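Local coordinates for protein beta-lactamase (PDB 3P09) that probably hydrolyses beta-lactam antibiotics to substituted beta-amino acids, as a class A beta-lactamase would, and so is linked with antibiotic resistance, at residues 64-69 with 155-160; 165-168 with 174-177; 71-76 with 135-140. One frame throughout, in Å; residues are numbered along the deposited sequence.

Contact 1 of 3, residues 64-69 with 155-160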
loop_
_atom_site.group_PDB
_atom_site.type_symbol
_atom_site.label_atom_id
_atom_site.label_comp_id
_atom_site.label_asym_id
_atom_site.label_seq_id
_atom_site.Cartn_x
_atom_site.Cartn_y
_atom_site.Cartn_z
ATOM N N SER A 64 6.334 2.394 1.823
ATOM C CA SER A 64 5.205 2.733 2.681
ATOM C C SER A 64 3.946 1.916 2.424
ATOM O O SER A 64 2.992 2.005 3.183
ATOM C CB SER A 64 4.869 4.220 2.559
ATOM O OG SER A 64 5.767 4.986 3.338
ATOM N N VAL A 65 3.924 1.119 1.365
ATOM C CA VAL A 65 2.740 0.292 1.123
ATOM C C VAL A 65 2.448 -0.652 2.310
ATOM O O VAL A 65 1.299 -1.014 2.568
ATOM C CB VAL A 65 2.864 -0.494 -0.196
ATOM C CG1 VAL A 65 1.685 -1.453 -0.372
ATOM C CG2 VAL A 65 2.928 0.478 -1.375
ATOM N N PHE A 66 3.487 -1.047 3.038
ATOM C CA PHE A 66 3.290 -1.938 4.179
ATOM C C PHE A 66 2.253 -1.350 5.143
ATOM O O PHE A 66 1.628 -2.075 5.911
ATOM C CB PHE A 66 4.621 -2.218 4.906
ATOM C CG PHE A 66 4.941 -1.245 6.015
ATOM C CD1 PHE A 66 5.565 -0.035 5.742
ATOM C CD2 PHE A 66 4.637 -1.557 7.338
ATOM C CE1 PHE A 66 5.862 0.853 6.766
ATOM C CE2 PHE A 66 4.922 -0.673 8.359
ATOM C CZ PHE A 66 5.534 0.537 8.075
ATOM N N LYS A 67 2.060 -0.034 5.105
ATOM C CA LYS A 67 1.156 0.581 6.082
ATOM C C LYS A 67 -0.298 0.081 5.984
ATOM O O LYS A 67 -1.023 0.114 6.974
ATOM C CB LYS A 67 1.245 2.118 6.034
ATOM C CG LYS A 67 2.607 2.626 6.529
ATOM C CD LYS A 67 2.889 4.068 6.103
ATOM C CE LYS A 67 4.296 4.479 6.567
ATOM N NZ LYS A 67 4.654 5.841 6.066
ATOM N N PHE A 68 -0.734 -0.389 4.815
ATOM C CA PHE A 68 -2.102 -0.919 4.746
ATOM C C PHE A 68 -2.213 -2.316 5.358
ATOM O O PHE A 68 -3.258 -2.687 5.898
ATOM C CB PHE A 68 -2.732 -0.820 3.332
ATOM C CG PHE A 68 -2.432 -1.996 2.409
ATOM C CD1 PHE A 68 -3.037 -3.239 2.603
ATOM C CD2 PHE A 68 -1.592 -1.824 1.309
ATOM C CE1 PHE A 68 -2.783 -4.303 1.739
ATOM C CE2 PHE A 68 -1.322 -2.893 0.434
ATOM C CZ PHE A 68 -1.924 -4.130 0.655
ATOM N N LEU A 69 -1.129 -3.081 5.297
ATOM C CA LEU A 69 -1.079 -4.376 5.988
ATOM C C LEU A 69 -1.140 -4.183 7.500
ATOM O O LEU A 69 -1.806 -4.932 8.227
ATOM C CB LEU A 69 0.215 -5.103 5.638
ATOM C CG LEU A 69 0.336 -5.467 4.166
ATOM C CD1 LEU A 69 1.736 -6.055 3.879
ATOM C CD2 LEU A 69 -0.742 -6.462 3.799
ATOM N N THR A 155 5.729 -11.482 1.055
ATOM C CA THR A 155 6.067 -10.196 1.661
ATOM C C THR A 155 6.946 -10.387 2.897
ATOM O O THR A 155 6.562 -11.085 3.832
ATOM C CB THR A 155 4.774 -9.448 2.037
ATOM O OG1 THR A 155 4.055 -9.152 0.838
ATOM C CG2 THR A 155 5.070 -8.150 2.774
ATOM N N ILE A 156 8.124 -9.773 2.899
ATOM C CA ILE A 156 9.049 -9.905 4.016
ATOM C C ILE A 156 9.370 -8.549 4.637
ATOM O O ILE A 156 10.110 -7.766 4.065
ATOM C CB ILE A 156 10.374 -10.532 3.580
ATOM C CG1 ILE A 156 10.126 -11.831 2.812
ATOM C CG2 ILE A 156 11.243 -10.776 4.795
ATOM C CD1 ILE A 156 9.531 -12.935 3.671
ATOM N N ILE A 157 8.825 -8.286 5.816
ATOM C CA ILE A 157 9.043 -7.010 6.494
ATOM C C ILE A 157 9.920 -7.218 7.726
ATOM O O ILE A 157 9.629 -8.084 8.569
ATOM C CB ILE A 157 7.709 -6.398 6.916
ATOM C CG1 ILE A 157 6.893 -6.014 5.677
ATOM C CG2 ILE A 157 7.944 -5.179 7.808
ATOM C CD1 ILE A 157 5.468 -5.724 5.986
ATOM N N THR A 158 11.003 -6.450 7.838
ATOM C CA THR A 158 11.954 -6.679 8.934
ATOM C C THR A 158 12.236 -5.410 9.712
ATOM O O THR A 158 13.083 -5.400 10.608
ATOM C CB THR A 158 13.301 -7.235 8.435
ATOM O OG1 THR A 158 13.897 -6.296 7.529
ATOM C CG2 THR A 158 13.105 -8.583 7.740
ATOM N N ALA A 159 11.530 -4.341 9.366
ATOM C CA ALA A 159 11.722 -3.073 10.054
ATOM C C ALA A 159 10.519 -2.154 9.884
ATOM O O ALA A 159 9.652 -2.382 9.041
ATOM C CB ALA A 159 12.997 -2.386 9.553
ATOM N N ASP A 160 10.470 -1.117 10.709
ATOM C CA ASP A 160 9.468 -0.078 10.553
ATOM C C ASP A 160 10.122 1.141 9.898
ATOM O O ASP A 160 11.094 0.979 9.162
ATOM C CB ASP A 160 8.767 0.229 11.881
ATOM C CG ASP A 160 9.723 0.652 12.975
ATOM O OD1 ASP A 160 10.847 1.095 12.651
ATOM O OD2 ASP A 160 9.329 0.559 14.161
#
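Phe66 and Leu69, near the N-terminal end of helix 66-80, pack on Ile157 and Thr155 in a buried, purely apolar contact between the helix at the heart of the class A fold and a loop that follows helix 140-149. It is a worked example of how a few aliphatic carbons can seat a loop on a helix: the two segments bury 186 Å² between them. Ile157 is the centrepiece. Its CG1 stands beside the backbone N and the branch then runs out extended (chi2 166°), which carries Ile157 CD1 to 3.8 Å from CB of Phe66, at the root of that side chain. The same methyl, Ile157 CD1, lies 4.3 Å from Leu69 CD1, and so serves two helix residues a turn apart. Leu69 and Thr155 meet tip to tip, with Leu69 CD1 4.1 Å from Thr155 CG2. Thr155 turns its two branches to different tasks: the methyl, anti to the backbone N, joins the apolar patch, whereas OG1 is hydrogen-bonded to Asp152. Lys67 CG lies over one face of the Phe66 ring, 3.7 Å above its plane and offset toward the rim. At the far end of this side chain Lys67 NZ donates to Ser64 OG at 3.1 Å and also binds Ser125 O. Ser64 and Lys67 fit the Ser-x-x-Lys motif of the family's active site, and a separate sulfate, probably from the crystallisation liquor, makes a weak hydrogen bond to Ser64 OG. With carbon alone at the interface, the chemistry implies shape-fitting and exclusion of water rather than directional bonding; polar groups turn to other partners, while the loop is held beside the probable catalytic serine and lysine.

Contact 2 of 3, residues 165-168 with 174-177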
loop_
_atom_site.group_PDB
_atom_site.type_symbol
_atom_site.label_atom_id
_atom_site.label_comp_id
_atom_site.label_asym_id
_atom_site.label_seq_id
_atom_site.Cartn_x
_atom_site.Cartn_y
_atom_site.Cartn_z
ATOM N N ASN A 165 12.507 1.264 4.228
ATOM C CA ASN A 165 12.724 1.787 2.882
ATOM C C ASN A 165 14.008 1.312 2.204
ATOM O O ASN A 165 14.192 1.510 1.000
ATOM C CB ASN A 165 12.703 3.317 2.908
ATOM C CG ASN A 165 11.333 3.859 3.221
ATOM O OD1 ASN A 165 10.355 3.465 2.604
ATOM N ND2 ASN A 165 11.253 4.740 4.197
ATOM N N TYR A 166 14.897 0.700 2.973
ATOM C CA TYR A 166 16.216 0.340 2.458
ATOM C C TYR A 166 16.267 -1.117 2.071
ATOM O O TYR A 166 15.997 -2.003 2.881
ATOM C CB TYR A 166 17.290 0.614 3.495
ATOM C CG TYR A 166 17.063 1.908 4.228
ATOM C CD1 TYR A 166 16.608 3.034 3.559
ATOM C CD2 TYR A 166 17.288 1.998 5.598
ATOM C CE1 TYR A 166 16.375 4.224 4.233
ATOM C CE2 TYR A 166 17.075 3.184 6.279
ATOM C CZ TYR A 166 16.618 4.290 5.589
ATOM O OH TYR A 166 16.406 5.461 6.274
ATOM N N THR A 167 16.590 -1.363 0.810
ATOM C CA THR A 167 16.642 -2.725 0.324
ATOM C C THR A 167 17.965 -2.933 -0.379
ATOM O O THR A 167 18.774 -2.010 -0.507
ATOM C CB THR A 167 15.493 -3.016 -0.687
ATOM O OG1 THR A 167 15.539 -2.074 -1.770
ATOM C CG2 THR A 167 14.131 -2.913 -0.005
ATOM N N GLN A 168 18.187 -4.155 -0.839
ATOM C CA GLN A 168 19.315 -4.438 -1.711
ATOM C C GLN A 168 18.765 -5.184 -2.912
ATOM O O GLN A 168 17.796 -5.938 -2.782
ATOM C CB GLN A 168 20.368 -5.269 -0.981
ATOM C CG GLN A 168 20.845 -4.647 0.327
ATOM C CD GLN A 168 21.652 -3.374 0.122
ATOM O OE1 GLN A 168 22.079 -3.067 -0.992
ATOM N NE2 GLN A 168 21.865 -2.626 1.202
ATOM N N ASN A 174 12.250 -6.708 3.004
ATOM C CA ASN A 174 11.475 -5.475 2.824
ATOM C C ASN A 174 10.956 -5.314 1.403
ATOM O O ASN A 174 10.854 -4.207 0.898
ATOM C CB ASN A 174 12.283 -4.253 3.283
ATOM C CG ASN A 174 12.649 -4.328 4.765
ATOM O OD1 ASN A 174 11.968 -4.995 5.543
ATOM N ND2 ASN A 174 13.715 -3.637 5.160
ATOM N N LYS A 175 10.633 -6.443 0.771
ATOM C CA LYS A 175 10.042 -6.436 -0.566
ATOM C C LYS A 175 8.747 -7.245 -0.609
ATOM O O LYS A 175 8.456 -8.026 0.299
ATOM C CB LYS A 175 11.026 -6.996 -1.589
ATOM C CG LYS A 175 12.250 -6.110 -1.781
ATOM C CD LYS A 175 13.069 -6.522 -2.975
ATOM C CE LYS A 175 14.353 -5.686 -3.072
ATOM N NZ LYS A 175 15.342 -6.267 -4.046
ATOM N N THR A 176 7.967 -7.037 -1.662
ATOM C CA THR A 176 6.765 -7.842 -1.882
ATOM C C THR A 176 6.654 -8.073 -3.390
ATOM O O THR A 176 7.487 -7.567 -4.146
ATOM C CB THR A 176 5.515 -7.107 -1.331
ATOM O OG1 THR A 176 4.350 -7.931 -1.492
ATOM C CG2 THR A 176 5.305 -5.784 -2.063
ATOM N N THR A 177 5.638 -8.817 -3.834
ATOM C CA THR A 177 5.390 -8.999 -5.269
ATOM C C THR A 177 4.061 -8.340 -5.626
ATOM O O THR A 177 3.194 -8.180 -4.759
ATOM C CB THR A 177 5.262 -10.503 -5.655
ATOM O OG1 THR A 177 4.163 -11.085 -4.935
ATOM C CG2 THR A 177 6.561 -11.279 -5.347
#
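Tyr166 meets Asn174 through its backbone alone, Tyr166 O lying 3.6 Å from Asn174 ND2, while its CB leaves the backbone away from residues 174-177. Thr167 makes the middle of the contact. Thr167 CG2, beside the backbone N and anti to the carbonyl carbon, is placed 3.6 Å from Asn174 O and also packs on Asn174 CB. On the other partner, Thr167 CB rests 3.8 Å from Lys175 CE, the two side chains crossing at a slant. Gln168 then contributes a carbonyl: Lys175, extended beyond CG, stretches past Thr167 and donates from Lys175 NZ to Gln168 O at 2.8 Å. The ammonium comes in bent, with a C=O...N angle of 136°, and stands 33° off the carbonyl plane. Ser171 O gives the same nitrogen a weak second acceptor. Here a lysine spans between the two arms of a short excursion of chain, in what probably corresponds to the omega loop of class A enzymes, and Asn174 OD1 turns to Thr158. Strand 175-176 pairs antiparallel with strand 60-61, and Thr177, the N-cap, sends OG1 to Ala180 N to begin helix 178-190.

Contact 3 of 3, residues 71-76 with 135-140. With SO4 (sulfate ion), chain E.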
loop_
_atom_site.group_PDB
_atom_site.type_symbol
_atom_site.label_atom_id
_atom_site.label_comp_id
_atom_site.label_asym_id
_atom_site.label_seq_id
_atom_site.Cartn_x
_atom_site.Cartn_y
_atom_site.Cartn_z
ATOM N N VAL A 71 -2.443 -1.596 9.119
ATOM C CA VAL A 71 -3.783 -1.169 9.501
ATOM C C VAL A 71 -4.763 -2.346 9.455
ATOM O O VAL A 71 -5.623 -2.494 10.324
ATOM C CB VAL A 71 -4.241 0.021 8.647
ATOM C CG1 VAL A 71 -5.737 0.222 8.751
ATOM C CG2 VAL A 71 -3.492 1.255 9.099
ATOM N N GLY A 72 -4.609 -3.208 8.458
ATOM C CA GLY A 72 -5.371 -4.440 8.428
ATOM C C GLY A 72 -5.172 -5.257 9.704
ATOM O O GLY A 72 -6.126 -5.753 10.305
ATOM N N ALA A 73 -3.918 -5.393 10.119
ATOM C CA ALA A 73 -3.580 -6.114 11.338
ATOM C C ALA A 73 -4.231 -5.484 12.559
ATOM O O ALA A 73 -4.698 -6.177 13.459
ATOM C CB ALA A 73 -2.067 -6.169 11.515
ATOM N N ILE A 74 -4.230 -4.158 12.605
ATOM C CA ILE A 74 -4.846 -3.452 13.717
ATOM C C ILE A 74 -6.346 -3.724 13.766
ATOM O O ILE A 74 -6.916 -3.930 14.840
ATOM C CB ILE A 74 -4.581 -1.936 13.604
ATOM C CG1 ILE A 74 -3.098 -1.651 13.856
ATOM C CG2 ILE A 74 -5.480 -1.143 14.575
ATOM C CD1 ILE A 74 -2.702 -1.786 15.328
ATOM N N LEU A 75 -6.992 -3.739 12.606
ATOM C CA LEU A 75 -8.436 -3.992 12.556
ATOM C C LEU A 75 -8.769 -5.416 12.990
ATOM O O LEU A 75 -9.779 -5.662 13.665
ATOM C CB LEU A 75 -8.973 -3.725 11.149
ATOM C CG LEU A 75 -8.915 -2.250 10.726
ATOM C CD1 LEU A 75 -9.178 -2.075 9.246
ATOM C CD2 LEU A 75 -9.909 -1.444 11.536
ATOM N N ASP A 76 -7.921 -6.355 12.593
ATOM C CA ASP A 76 -8.082 -7.742 12.998
ATOM C C ASP A 76 -7.931 -7.793 14.518
ATOM O O ASP A 76 -8.718 -8.436 15.211
ATOM C CB ASP A 76 -7.027 -8.601 12.282
ATOM C CG ASP A 76 -6.926 -10.021 12.835
ATOM O OD1 ASP A 76 -7.636 -10.914 12.327
ATOM O OD2 ASP A 76 -6.109 -10.251 13.754
ATOM N N ARG A 135 4.116 -0.722 17.381
ATOM C CA ARG A 135 4.323 -0.917 18.808
ATOM C C ARG A 135 3.038 -1.373 19.502
ATOM O O ARG A 135 3.048 -2.330 20.263
ATOM C CB ARG A 135 4.845 0.371 19.451
ATOM C CG ARG A 135 5.207 0.216 20.929
ATOM C CD ARG A 135 5.491 1.561 21.566
ATOM N NE ARG A 135 4.277 2.365 21.641
ATOM C CZ ARG A 135 4.222 3.673 21.406
ATOM N NH1 ARG A 135 5.316 4.348 21.073
ATOM N NH2 ARG A 135 3.066 4.308 21.503
ATOM N N GLU A 136 1.927 -0.687 19.244
ATOM C CA GLU A 136 0.667 -1.015 19.921
ATOM C C GLU A 136 0.116 -2.367 19.480
ATOM O O GLU A 136 -0.678 -2.982 20.194
ATOM C CB GLU A 136 -0.388 0.087 19.728
ATOM C CG GLU A 136 0.036 1.470 20.263
ATOM C CD GLU A 136 0.339 1.461 21.755
ATOM O OE1 GLU A 136 -0.327 0.700 22.492
ATOM O OE2 GLU A 136 1.243 2.218 22.185
ATOM N N LEU A 137 0.552 -2.837 18.316
ATOM C CA LEU A 137 0.179 -4.167 17.822
ATOM C C LEU A 137 0.956 -5.255 18.559
ATOM O O LEU A 137 0.553 -6.421 18.586
ATOM C CB LEU A 137 0.457 -4.283 16.310
ATOM C CG LEU A 137 -0.017 -5.577 15.634
ATOM C CD1 LEU A 137 -1.547 -5.639 15.548
ATOM C CD2 LEU A 137 0.590 -5.730 14.256
ATOM N N GLY A 138 2.083 -4.869 19.141
ATOM C CA GLY A 138 2.951 -5.810 19.826
ATOM C C GLY A 138 4.267 -6.055 19.106
ATOM O O GLY A 138 5.013 -6.957 19.471
ATOM N N GLY A 139 4.555 -5.258 18.082
ATOM C CA GLY A 139 5.819 -5.357 17.375
ATOM C C GLY A 139 5.736 -6.021 16.011
ATOM O O GLY A 139 4.676 -6.482 15.582
ATOM N N LEU A 140 6.872 -6.091 15.329
ATOM C CA LEU A 140 6.923 -6.600 13.962
ATOM C C LEU A 140 6.609 -8.077 13.822
ATOM O O LEU A 140 6.097 -8.513 12.785
ATOM C CB LEU A 140 8.296 -6.315 13.357
ATOM C CG LEU A 140 8.514 -4.833 13.087
ATOM C CD1 LEU A 140 9.933 -4.596 12.622
ATOM C CD2 LEU A 140 7.510 -4.361 12.029
HETATM S S SO4 E . 9.931 -7.275 17.323
HETATM O O1 SO4 E . 9.683 -5.838 17.192
HETATM O O2 SO4 E . 10.758 -7.728 16.207
HETATM O O3 SO4 E . 10.633 -7.534 18.577
HETATM O O4 SO4 E . 8.663 -8.006 17.316
#
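Next to Leu137, which packs on Ala73 and Ile74, the flat groups of Arg135 and Glu136 meet at an edge. The guanidinium offers NE and NH2 side-on, and both grip one oxygen, Glu136 OE2, which lies within 1° of the guanidinium plane. Arg135 NH2 reaches the anti lone pair of Glu136 OE2 at 2.9 Å in a salt bridge. Arg135 NE approaches Glu136 OE2 from above the carboxylate plane at 3.1 Å, so the two planar groups are not coplanar. NH1 forms a further salt bridge with Asp95, and the guanidinium is thereby tied to two acids.

The contact proper is apolar and rests on Leu137. With CG anti to its backbone N (chi1 -174°), its fork reaches helix 66-80 and spreads over two residues. Leu137 CD2 touches Ala73 CB at 3.8 Å, while Leu137 CD1 lies against both Ala73 O and Ile74 CD1, the latter at 4.0 Å. The isoleucine and leucine side chains slant across one another. The chain leaves the helix through a Schellman motif at Gly138, whose N is bonded to Arg135 O. Gly139 is the N-cap of the next helix, where a sulfate ion, probably from the crystallisation liquor, receives a weak hydrogen bond from Leu140 N to sulfate O1 at 3.4 Å and another bond from Gln141 N, an anion sitting at a helix N-terminus.

Helix 140-149 joins the packing, its Leu143 touching both Ala73 and Leu137 and its Phe146 touching Ala73; helix 115-123 meets Ile74, and helix 196-208 packs on Leu75. Helix 66-80 is thus embedded among the helices of the all-alpha part of the fold.

In the fold
Helix 66-80 unites contacts 1 and 3, whose centres lie about 11 Å apart: its beginning receives the 155-160 loop and its next turns receive the end of helix 127-137. The two are also in direct touch, for Leu140 CD1 packs 3.5 Å from Ala159 CA. Contact 3 is nested within the loop that contact 1 closes, whereas contact 2 follows it in the chain. Contacts 1 and 2, about 9 Å between centres, are joined by probable hydrogen bonds, Thr155 OG1 to Thr176 OG1 at 2.6 Å and Thr158 N to Asn174 OD1 at 2.9 Å. Contact 1 alone holds the probable active-site residues Ser64 and Lys67.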